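Local coordinates for LPXTG cell wall surface protein (Streptococcus gordonii, PDB 4IGB) that probably serves as a cell-wall-anchored surface adhesin, of which this construct comprises the N-terminal N1 and N2 domains, at residues B[31-36]-B[92-97]; B[50-55]-B[160-165]; B[67-72]-B[142-147]; B[148-153]-B[281-286]. One frame throughout, in Å; residues are numbered along the deposited sequence.

Contact 1. Residues B[31-36]-B[92-97]; sequences FNLNIN and LKFTNI
Each segment lays one aliphatic side chain over a phenyl face of the other: Ile97 CD1 lies over a face of the Phe31 ring, and Leu33 covers the ring of Phe94. The CD1 methyl of Ile97 comes within 3.4 Å of Phe31 CG, displaced from the ring centre toward the rim. Ile97 reaches it because CG1 stands between the backbone N and the carbonyl carbon (chi1 70°), while CG2 branches off to lie 3.9 Å from Leu33 CD1. Leu33 runs at about a right angle to Phe94, with its CG 3.9 Å from the ring centroid and its CB 3.6 Å from Phe94 CD1. The backbones meet at Asn32, whose N donates to an in-plane lone pair of Ile97 O (2.8 Å, 167° at the hydrogen); a CA-H...O contact returns from Ile97 CA to Asn32 O at 3.3 Å. Residues 31-36 lead away from strand 29-30 of the six-stranded sheet, and residues 92-97 belong to strand 84-100 of the eight-stranded one, so the contact bridges two sheets of the N1 domain. A nearly straight backbone bond fixes the alignment, while buried CH-pi and aliphatic packing supply most of the interface.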
# COMPACT_ATOMS: atom_id res chain seq x y z
N PHE B 31 4.08 6.71 -2.65
CA PHE B 31 5.52 6.64 -2.42
C PHE B 31 6.32 7.10 -3.64
O PHE B 31 5.82 7.09 -4.77
CB PHE B 31 5.92 5.21 -2.03
CG PHE B 31 5.48 4.82 -0.65
CD1 PHE B 31 5.90 5.54 0.46
CD2 PHE B 31 4.66 3.72 -0.45
CE1 PHE B 31 5.51 5.18 1.74
CE2 PHE B 31 4.28 3.34 0.81
CZ PHE B 31 4.70 4.07 1.92
N ASN B 32 7.57 7.46 -3.40
CA ASN B 32 8.47 7.85 -4.48
C ASN B 32 9.16 6.65 -5.11
O ASN B 32 10.07 6.05 -4.52
CB ASN B 32 9.52 8.84 -3.95
CG ASN B 32 8.90 10.12 -3.48
OD1 ASN B 32 8.05 10.69 -4.16
ND2 ASN B 32 9.29 10.59 -2.29
N LEU B 33 8.73 6.28 -6.31
CA LEU B 33 9.36 5.21 -7.04
C LEU B 33 9.71 5.76 -8.40
O LEU B 33 8.83 6.20 -9.14
CB LEU B 33 8.42 4.01 -7.20
CG LEU B 33 8.21 3.09 -6.01
CD1 LEU B 33 7.65 3.86 -4.84
CD2 LEU B 33 7.26 1.97 -6.40
N ASN B 34 11.00 5.76 -8.73
CA ASN B 34 11.41 6.37 -9.98
C ASN B 34 12.69 5.75 -10.50
O ASN B 34 13.28 4.89 -9.83
CB ASN B 34 11.55 7.88 -9.81
CG ASN B 34 12.47 8.24 -8.67
OD1 ASN B 34 13.68 8.01 -8.74
ND2 ASN B 34 11.91 8.83 -7.61
N ILE B 35 13.10 6.16 -11.70
CA ILE B 35 14.30 5.60 -12.32
C ILE B 35 15.57 5.93 -11.55
O ILE B 35 16.62 5.36 -11.81
CB ILE B 35 14.51 6.07 -13.78
CG1 ILE B 35 14.73 7.57 -13.82
CG2 ILE B 35 13.33 5.66 -14.67
CD1 ILE B 35 15.30 8.04 -15.15
N ASN B 36 15.48 6.86 -10.60
CA ASN B 36 16.67 7.29 -9.88
C ASN B 36 16.86 6.57 -8.56
O ASN B 36 17.96 6.55 -8.01
CB ASN B 36 16.66 8.80 -9.65
CG ASN B 36 16.76 9.58 -10.94
OD1 ASN B 36 15.96 10.48 -11.20
ND2 ASN B 36 17.75 9.25 -11.77
N LEU B 92 13.36 -6.12 -8.04
CA LEU B 92 13.78 -4.73 -7.91
C LEU B 92 13.71 -4.22 -6.48
O LEU B 92 12.90 -4.67 -5.69
CB LEU B 92 12.88 -3.82 -8.75
CG LEU B 92 12.83 -4.17 -10.24
CD1 LEU B 92 11.74 -3.37 -10.92
CD2 LEU B 92 14.20 -3.90 -10.87
N LYS B 93 14.50 -3.20 -6.20
CA LYS B 93 14.35 -2.45 -4.98
C LYS B 93 14.24 -0.96 -5.30
O LYS B 93 15.00 -0.45 -6.13
CB LYS B 93 15.54 -2.72 -4.05
CG LYS B 93 15.44 -2.00 -2.73
CD LYS B 93 16.70 -2.19 -1.91
CE LYS B 93 16.66 -1.32 -0.65
NZ LYS B 93 17.77 -1.70 0.28
N PHE B 94 13.28 -0.28 -4.68
CA PHE B 94 13.26 1.17 -4.68
C PHE B 94 13.67 1.63 -3.30
O PHE B 94 12.97 1.36 -2.33
CB PHE B 94 11.87 1.71 -5.04
CG PHE B 94 11.41 1.34 -6.41
CD1 PHE B 94 11.54 2.22 -7.47
CD2 PHE B 94 10.83 0.10 -6.64
CE1 PHE B 94 11.11 1.87 -8.75
CE2 PHE B 94 10.40 -0.27 -7.92
CZ PHE B 94 10.54 0.63 -8.98
N THR B 95 14.81 2.30 -3.20
CA THR B 95 15.36 2.69 -1.91
C THR B 95 14.93 4.10 -1.48
O THR B 95 15.00 5.05 -2.25
CB THR B 95 16.91 2.64 -1.91
OG1 THR B 95 17.35 1.32 -2.26
CG2 THR B 95 17.46 2.98 -0.53
N ASN B 96 14.53 4.24 -0.22
CA ASN B 96 14.11 5.52 0.33
C ASN B 96 12.99 6.15 -0.48
O ASN B 96 13.18 7.18 -1.12
CB ASN B 96 15.29 6.49 0.43
CG ASN B 96 14.95 7.72 1.22
OD1 ASN B 96 13.94 7.74 1.93
ND2 ASN B 96 15.78 8.76 1.11
N ILE B 97 11.82 5.51 -0.45
CA ILE B 97 10.67 5.94 -1.23
C ILE B 97 9.86 6.93 -0.44
O ILE B 97 8.88 7.48 -0.93
CB ILE B 97 9.77 4.73 -1.59
CG1 ILE B 97 9.06 4.19 -0.35
CG2 ILE B 97 10.57 3.63 -2.29
CD1 ILE B 97 8.28 2.90 -0.62

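Contact 2. Residues B[50-55]-B[160-165]; sequences FHLSNP and ANHDYI
The backbones of Leu52 and His162 stay well apart, their CA atoms, the nearest pair across the contact, lying 8.4 Å from each other, so that side chains alone join the strand to the loop. The central element is an offset stack of Phe50 on His162, with centroids 4.1 Å apart and planes inclined by 17°. The two side chains run alongside each other from opposing backbones, so that His162 CD2 sits over the phenyl face, 3.3 Å from Phe50 CG, while His162 CB passes Phe50 CE1 and His162 NE2 lies near Phe50 CB. Phe50 presents its face in this way because CG is held between the backbone N and the carbonyl carbon (chi1 56°). Strand 47-53 is an outermost strand of the six-stranded antiparallel sheet of the N1 domain, paired with strand 68-75, and the loop 160-165, on its way to strand 170-182, packs against it. Ile165 CD1 closes on the edge of the Phe50 ring, 4.3 Å from CZ, and Leu52 CD1 reaches within 4.0 Å of His162 ND1. That nitrogen is hydrogen-bonded to Asp159, which fixes the rotation of the imidazole and would be expected to polarise it. Tyr164 approaches Phe50 obliquely with its hydroxyl, which is itself hydrogen-bonded to Asp48.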
# COMPACT_ATOMS: atom_id res chain seq x y z
N PHE B 50 17.23 -1.59 -20.61
CA PHE B 50 17.88 -0.44 -21.23
C PHE B 50 17.16 0.86 -20.92
O PHE B 50 15.94 0.88 -20.71
CB PHE B 50 17.99 -0.65 -22.74
CG PHE B 50 16.68 -0.92 -23.42
CD1 PHE B 50 15.89 0.12 -23.87
CD2 PHE B 50 16.25 -2.22 -23.62
CE1 PHE B 50 14.68 -0.13 -24.50
CE2 PHE B 50 15.04 -2.47 -24.24
CZ PHE B 50 14.26 -1.43 -24.68
N HIS B 51 17.91 1.95 -20.90
CA HIS B 51 17.35 3.27 -20.65
C HIS B 51 16.83 3.88 -21.95
O HIS B 51 17.45 3.74 -23.00
CB HIS B 51 18.41 4.19 -20.03
CG HIS B 51 17.89 5.54 -19.66
ND1 HIS B 51 17.59 5.90 -18.37
CD2 HIS B 51 17.62 6.63 -20.42
CE1 HIS B 51 17.16 7.15 -18.35
NE2 HIS B 51 17.17 7.61 -19.58
N LEU B 52 15.69 4.55 -21.86
CA LEU B 52 15.09 5.20 -23.01
C LEU B 52 14.85 6.68 -22.72
O LEU B 52 14.31 7.03 -21.67
CB LEU B 52 13.77 4.52 -23.38
CG LEU B 52 13.68 3.88 -24.76
CD1 LEU B 52 14.99 3.22 -25.14
CD2 LEU B 52 12.54 2.87 -24.80
N SER B 53 15.26 7.54 -23.64
CA SER B 53 15.07 8.98 -23.45
C SER B 53 14.04 9.50 -24.46
O SER B 53 14.25 9.42 -25.66
CB SER B 53 16.40 9.71 -23.59
OG SER B 53 16.23 11.10 -23.34
N ASN B 54 12.93 10.04 -23.97
CA ASN B 54 11.82 10.43 -24.83
C ASN B 54 11.42 9.27 -25.73
O ASN B 54 11.56 9.36 -26.96
CB ASN B 54 12.18 11.64 -25.69
CG ASN B 54 12.81 12.76 -24.88
OD1 ASN B 54 12.31 13.11 -23.79
ND2 ASN B 54 13.91 13.31 -25.39
N PRO B 55 10.93 8.19 -25.13
CA PRO B 55 10.57 7.00 -25.89
C PRO B 55 9.37 7.23 -26.80
O PRO B 55 8.50 8.05 -26.49
CB PRO B 55 10.20 6.00 -24.79
CG PRO B 55 9.70 6.84 -23.68
CD PRO B 55 10.50 8.11 -23.72
N ALA B 160 15.38 4.75 -31.85
CA ALA B 160 16.09 4.27 -33.03
C ALA B 160 17.05 3.13 -32.72
O ALA B 160 17.24 2.23 -33.53
CB ALA B 160 16.84 5.42 -33.69
N ASN B 161 17.65 3.17 -31.54
CA ASN B 161 18.63 2.16 -31.15
C ASN B 161 18.00 0.95 -30.47
O ASN B 161 18.66 -0.07 -30.28
CB ASN B 161 19.70 2.78 -30.25
CG ASN B 161 20.53 3.82 -30.96
OD1 ASN B 161 20.60 3.83 -32.19
ND2 ASN B 161 21.15 4.71 -30.20
N HIS B 162 16.72 1.06 -30.12
CA HIS B 162 16.01 -0.04 -29.49
C HIS B 162 14.65 -0.25 -30.14
O HIS B 162 13.61 0.08 -29.56
CB HIS B 162 15.84 0.23 -27.99
CG HIS B 162 17.14 0.28 -27.24
ND1 HIS B 162 17.93 1.40 -27.21
CD2 HIS B 162 17.78 -0.65 -26.50
CE1 HIS B 162 19.01 1.16 -26.48
NE2 HIS B 162 18.94 -0.08 -26.04
N ASP B 163 14.66 -0.79 -31.35
CA ASP B 163 13.44 -1.03 -32.10
C ASP B 163 13.32 -2.50 -32.47
O ASP B 163 13.09 -2.84 -33.63
CB ASP B 163 13.42 -0.17 -33.36
CG ASP B 163 12.05 -0.10 -34.00
OD1 ASP B 163 11.04 -0.24 -33.27
OD2 ASP B 163 11.97 0.10 -35.23
N TYR B 164 13.48 -3.38 -31.48
CA TYR B 164 13.39 -4.81 -31.72
C TYR B 164 12.30 -5.47 -30.88
O TYR B 164 12.33 -6.69 -30.65
CB TYR B 164 14.75 -5.50 -31.51
CG TYR B 164 15.49 -4.99 -30.30
CD1 TYR B 164 15.09 -5.36 -29.02
CD2 TYR B 164 16.57 -4.12 -30.43
CE1 TYR B 164 15.75 -4.89 -27.89
CE2 TYR B 164 17.24 -3.65 -29.31
CZ TYR B 164 16.82 -4.04 -28.04
OH TYR B 164 17.47 -3.58 -26.92
N ILE B 165 11.34 -4.68 -30.43
CA ILE B 165 10.26 -5.20 -29.60
C ILE B 165 9.04 -5.58 -30.43
O ILE B 165 8.56 -4.78 -31.23
CB ILE B 165 9.83 -4.19 -28.52
CG1 ILE B 165 11.05 -3.55 -27.86
CG2 ILE B 165 8.94 -4.87 -27.48
CD1 ILE B 165 10.72 -2.38 -26.96

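Contact 3. Residues B[67-72]-B[142-147]; sequences GEMENF and SELWES
An ST turn at Ser142 takes the chain out of the six-stranded antiparallel sheet just where it passes Met69, at the end of the pairing between strands 68-75 and 135-142. The CA atoms of Met69 and Ser142 are 4.6 Å apart, but beyond them the chains diverge, and Glu68 O is 4.4 Å from Glu143 N. A water fills the widened step, donating to Glu68 O at 2.7 Å and accepting from Glu143 N at 2.8 Å. In the turn itself Ser142 OG accepts from Leu144 N, a long (3.2 Å) but almost straight bond (170° at the hydrogen), which ties the turn, and the end of the Leu144 side chain reaches back to the strand. Its two methyls then divide the work: Leu144 CD2 comes to 3.5 Å from Gly67 N, the nitrogen of the cis peptide that precedes this glycine, and CD1 points to the end of Met69. The Met69 side chain is extended until its last torsion, where a bend (chi3 -75°) swings CE across to 4.1 Å from Leu144 CD1 and 3.8 Å from Ser142 OG. Pro55, Tyr65 and Tyr157 add to the packing round Leu144, whose CB lies over the centre of a face of Trp145. The carboxylate of Glu68 turns away to His51 and Ser53, and that of Glu143 to the backbone N of Asn148. Glu68 O and Glu143 N are thus linked through water and Leu144 N is held by the Ser142 hydroxyl, so the direct contact at this strand end rests mainly on van der Waals packing of Met69, Ser142 and Leu144.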
# COMPACT_ATOMS: atom_id res chain seq x y z
N GLY B 67 9.83 12.24 -20.36
CA GLY B 67 11.22 12.34 -20.78
C GLY B 67 12.05 11.07 -20.65
O GLY B 67 12.46 10.50 -21.65
N GLU B 68 12.32 10.61 -19.42
CA GLU B 68 13.26 9.50 -19.22
C GLU B 68 12.61 8.23 -18.66
O GLU B 68 11.76 8.28 -17.77
CB GLU B 68 14.46 9.92 -18.36
CG GLU B 68 15.22 11.15 -18.88
CD GLU B 68 15.91 10.92 -20.22
OE1 GLU B 68 16.36 9.79 -20.49
OE2 GLU B 68 16.02 11.88 -21.01
N MET B 69 13.02 7.09 -19.21
CA MET B 69 12.38 5.83 -18.90
C MET B 69 13.42 4.73 -18.74
O MET B 69 14.44 4.71 -19.44
CB MET B 69 11.42 5.43 -20.03
CG MET B 69 10.96 3.98 -20.00
SD MET B 69 9.84 3.56 -21.35
CE MET B 69 8.33 4.34 -20.77
N GLU B 70 13.16 3.81 -17.82
CA GLU B 70 13.94 2.58 -17.77
C GLU B 70 13.02 1.47 -18.22
O GLU B 70 11.97 1.23 -17.62
CB GLU B 70 14.51 2.33 -16.38
CG GLU B 70 15.54 1.18 -16.33
CD GLU B 70 16.89 1.56 -16.94
OE1 GLU B 70 17.12 2.75 -17.23
OE2 GLU B 70 17.72 0.65 -17.12
N ASN B 71 13.43 0.78 -19.28
CA ASN B 71 12.56 -0.18 -19.95
C ASN B 71 13.05 -1.60 -19.81
O ASN B 71 14.26 -1.85 -19.82
CB ASN B 71 12.44 0.13 -21.44
CG ASN B 71 11.23 -0.51 -22.07
OD1 ASN B 71 11.29 -0.97 -23.21
ND2 ASN B 71 10.12 -0.56 -21.33
N PHE B 72 12.11 -2.54 -19.73
CA PHE B 72 12.46 -3.94 -19.56
C PHE B 72 11.67 -4.81 -20.52
O PHE B 72 10.42 -4.77 -20.54
CB PHE B 72 12.19 -4.40 -18.12
CG PHE B 72 12.99 -3.67 -17.09
CD1 PHE B 72 12.60 -2.42 -16.64
CD2 PHE B 72 14.13 -4.26 -16.53
CE1 PHE B 72 13.33 -1.76 -15.66
CE2 PHE B 72 14.86 -3.59 -15.57
CZ PHE B 72 14.46 -2.34 -15.13
N SER B 142 8.84 5.09 -15.40
CA SER B 142 8.92 6.44 -15.94
C SER B 142 7.83 7.29 -15.33
O SER B 142 6.93 6.78 -14.66
CB SER B 142 8.68 6.44 -17.45
OG SER B 142 7.29 6.34 -17.70
N GLU B 143 7.90 8.59 -15.60
CA GLU B 143 6.79 9.44 -15.21
C GLU B 143 6.09 10.02 -16.42
O GLU B 143 5.56 11.12 -16.36
CB GLU B 143 7.24 10.49 -14.20
CG GLU B 143 7.66 9.88 -12.86
CD GLU B 143 8.19 10.90 -11.86
OE1 GLU B 143 7.69 10.93 -10.73
OE2 GLU B 143 9.13 11.64 -12.20
N LEU B 144 6.06 9.28 -17.52
CA LEU B 144 5.33 9.73 -18.71
C LEU B 144 3.85 9.97 -18.43
O LEU B 144 3.25 10.88 -18.99
CB LEU B 144 5.40 8.72 -19.86
CG LEU B 144 6.71 8.30 -20.53
CD1 LEU B 144 6.39 7.77 -21.92
CD2 LEU B 144 7.70 9.45 -20.59
N TRP B 145 3.27 9.13 -17.57
CA TRP B 145 1.82 9.08 -17.38
C TRP B 145 1.40 9.64 -16.02
O TRP B 145 0.48 10.46 -15.94
CB TRP B 145 1.33 7.64 -17.54
CG TRP B 145 1.91 7.00 -18.76
CD1 TRP B 145 2.69 5.88 -18.81
CD2 TRP B 145 1.76 7.45 -20.11
NE1 TRP B 145 3.04 5.60 -20.11
CE2 TRP B 145 2.48 6.55 -20.93
CE3 TRP B 145 1.09 8.52 -20.71
CZ2 TRP B 145 2.55 6.69 -22.32
CZ3 TRP B 145 1.17 8.66 -22.10
CH2 TRP B 145 1.89 7.75 -22.88
N GLU B 146 2.06 9.18 -14.97
CA GLU B 146 1.86 9.69 -13.62
C GLU B 146 3.22 9.86 -12.97
O GLU B 146 4.20 9.26 -13.41
CB GLU B 146 1.10 8.70 -12.74
CG GLU B 146 -0.14 8.08 -13.30
CD GLU B 146 -0.72 7.03 -12.36
OE1 GLU B 146 -0.20 6.87 -11.23
OE2 GLU B 146 -1.70 6.36 -12.74
N SER B 147 3.25 10.66 -11.91
CA SER B 147 4.42 10.76 -11.05
C SER B 147 4.64 9.45 -10.30
O SER B 147 3.69 8.74 -9.96
CB SER B 147 4.23 11.90 -10.04
OG SER B 147 4.24 13.17 -10.67
O HOH W 1 10.02 10.02 -16.72

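Contact 4. Residues B[148-153]-B[281-286]; sequences NAFEIG and AVFGLY. With SO4 (sulfate ion), chain J.
Phe150 and Phe283 form a hydrogen-bonded antiparallel pair, each N donating to the O of the other; the Phe283 N to Phe150 O bond measures 2.7 Å. Ile152 and Ala281 repeat the pattern, with Ile152 N 3.0 Å from Ala281 O, and Glu151 and Val282 form the non-hydrogen-bonded pair between them. Phe150 CG lies between the backbone N and the carbonyl carbon (chi1 55°), which tips the ring over its partner: Phe283 CB sits above one face, 4.0 Å from the centroid, in a CH-pi contact. The ring planes differ by 30°, and their lateral displacement leaves little overlap. Ile152 CD1 crosses to 4.0 Å from Phe283 CE2, and Leu285 CG meets the edge of the Phe150 ring. On the Val282 side, Ala149 CB presses on Val282 CG1 at 3.4 Å, tighter than usual for carbons. Beyond the paired residues a water bridges the chains, 2.7 Å from Asn148 O and accepting from Leu285 N at 2.9 Å. Tyr286 OH meets O2 of a sulfate ion, probably from the crystallisation liquor. Farther out, Tyr273 and Phe271 of strand 268-274 and Leu109 of strand 103-118 cover the Phe150-Ile152-Phe283 side, placing it between the two large sheets of the N1 domain. On the Glu151 side, Ser280 and Tyr157 hydrogen-bond to the carboxylate, with a weak bond from Trp145. One face of the pair is therefore a hydrophobic core surface, whereas the other buries an acid with two hydrogen bonds to OE2 and a weak one to OE1, which would probably favour its ionised form.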
# COMPACT_ATOMS: atom_id res chain seq x y z
N ASN B 148 5.90 9.12 -10.04
CA ASN B 148 6.21 8.06 -9.09
C ASN B 148 5.53 6.73 -9.40
O ASN B 148 4.97 6.09 -8.52
CB ASN B 148 5.83 8.53 -7.68
CG ASN B 148 6.78 9.58 -7.16
OD1 ASN B 148 7.99 9.40 -7.20
ND2 ASN B 148 6.23 10.69 -6.69
N ALA B 149 5.59 6.31 -10.65
CA ALA B 149 4.84 5.14 -11.03
C ALA B 149 5.66 4.19 -11.88
O ALA B 149 6.69 4.57 -12.45
CB ALA B 149 3.56 5.55 -11.78
N PHE B 150 5.20 2.96 -11.95
CA PHE B 150 5.73 2.00 -12.91
C PHE B 150 4.61 1.49 -13.82
O PHE B 150 3.42 1.60 -13.48
CB PHE B 150 6.46 0.85 -12.22
CG PHE B 150 5.65 0.12 -11.19
CD1 PHE B 150 4.82 -0.93 -11.56
CD2 PHE B 150 5.74 0.45 -9.84
CE1 PHE B 150 4.08 -1.63 -10.62
CE2 PHE B 150 4.99 -0.23 -8.89
CZ PHE B 150 4.17 -1.29 -9.28
N GLU B 151 5.00 0.95 -14.96
CA GLU B 151 4.04 0.49 -15.96
C GLU B 151 4.25 -0.97 -16.28
O GLU B 151 5.37 -1.38 -16.54
CB GLU B 151 4.23 1.33 -17.22
CG GLU B 151 3.39 0.92 -18.41
CD GLU B 151 3.40 2.00 -19.49
OE1 GLU B 151 3.93 3.09 -19.21
OE2 GLU B 151 2.88 1.75 -20.61
N ILE B 152 3.18 -1.76 -16.26
CA ILE B 152 3.24 -3.15 -16.67
C ILE B 152 2.35 -3.34 -17.88
O ILE B 152 1.22 -2.84 -17.91
CB ILE B 152 2.79 -4.09 -15.54
CG1 ILE B 152 3.62 -3.84 -14.28
CG2 ILE B 152 2.92 -5.53 -15.97
CD1 ILE B 152 3.09 -4.53 -13.06
N GLY B 153 2.84 -4.04 -18.90
CA GLY B 153 2.09 -4.18 -20.13
C GLY B 153 2.98 -4.56 -21.30
O GLY B 153 4.21 -4.64 -21.15
N ALA B 281 -0.85 -0.80 -18.02
CA ALA B 281 -1.43 -0.03 -16.93
C ALA B 281 -0.33 0.54 -16.06
O ALA B 281 0.79 0.03 -16.03
CB ALA B 281 -2.39 -0.89 -16.10
N VAL B 282 -0.67 1.59 -15.33
CA VAL B 282 0.32 2.34 -14.57
C VAL B 282 -0.03 2.21 -13.09
O VAL B 282 -1.20 2.31 -12.71
CB VAL B 282 0.32 3.83 -14.99
CG1 VAL B 282 1.34 4.62 -14.18
CG2 VAL B 282 0.62 3.96 -16.47
N PHE B 283 0.99 1.99 -12.27
CA PHE B 283 0.79 1.75 -10.85
C PHE B 283 1.72 2.57 -9.99
O PHE B 283 2.90 2.75 -10.32
CB PHE B 283 1.03 0.28 -10.52
CG PHE B 283 0.23 -0.67 -11.34
CD1 PHE B 283 -1.02 -1.09 -10.91
CD2 PHE B 283 0.73 -1.16 -12.54
CE1 PHE B 283 -1.77 -1.98 -11.67
CE2 PHE B 283 0.00 -2.05 -13.30
CZ PHE B 283 -1.26 -2.46 -12.87
N GLY B 284 1.21 3.02 -8.85
CA GLY B 284 2.05 3.52 -7.78
C GLY B 284 1.88 2.64 -6.57
O GLY B 284 1.09 1.70 -6.59
N LEU B 285 2.62 2.92 -5.50
CA LEU B 285 2.38 2.22 -4.25
C LEU B 285 2.04 3.26 -3.20
O LEU B 285 2.62 4.34 -3.19
CB LEU B 285 3.58 1.38 -3.82
CG LEU B 285 4.08 0.32 -4.81
CD1 LEU B 285 5.33 -0.34 -4.23
CD2 LEU B 285 3.00 -0.71 -5.07
N TYR B 286 1.11 2.93 -2.31
CA TYR B 286 0.59 3.92 -1.40
C TYR B 286 0.48 3.39 0.03
O TYR B 286 0.56 2.18 0.27
CB TYR B 286 -0.81 4.36 -1.83
CG TYR B 286 -0.97 4.75 -3.28
CD1 TYR B 286 -1.05 6.09 -3.65
CD2 TYR B 286 -1.08 3.79 -4.28
CE1 TYR B 286 -1.22 6.46 -4.98
CE2 TYR B 286 -1.26 4.16 -5.62
CZ TYR B 286 -1.32 5.50 -5.96
OH TYR B 286 -1.49 5.85 -7.28
S SO4 J . -2.45 9.28 -7.96
O1 SO4 J . -3.81 9.37 -8.49
O2 SO4 J . -1.90 7.97 -8.28
O3 SO4 J . -2.48 9.48 -6.52
O4 SO4 J . -1.60 10.29 -8.60
O HOH W 2 4.29 5.16 -6.10

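From the N terminus, contact 1 closes the loop from 31-36 to 92-97. Contact 2 opens inside that loop at 50-55 and closes beyond it at 160-165, so the two cross. Contact 3, from 67-72 to 142-147, also crosses contact 1 but falls wholly within the span of contact 2. Contact 4 begins directly after contact 3, at 148-153, and reaches far forward to 281-286; it crosses contact 2 and follows contacts 1 and 3 in series. Contacts 2, 3 and 4 all reach the six-stranded sheet, from its outermost strand 47-53 inward to strand 280-287, whereas contact 1 ties the chain leaving that sheet to the eight-stranded one.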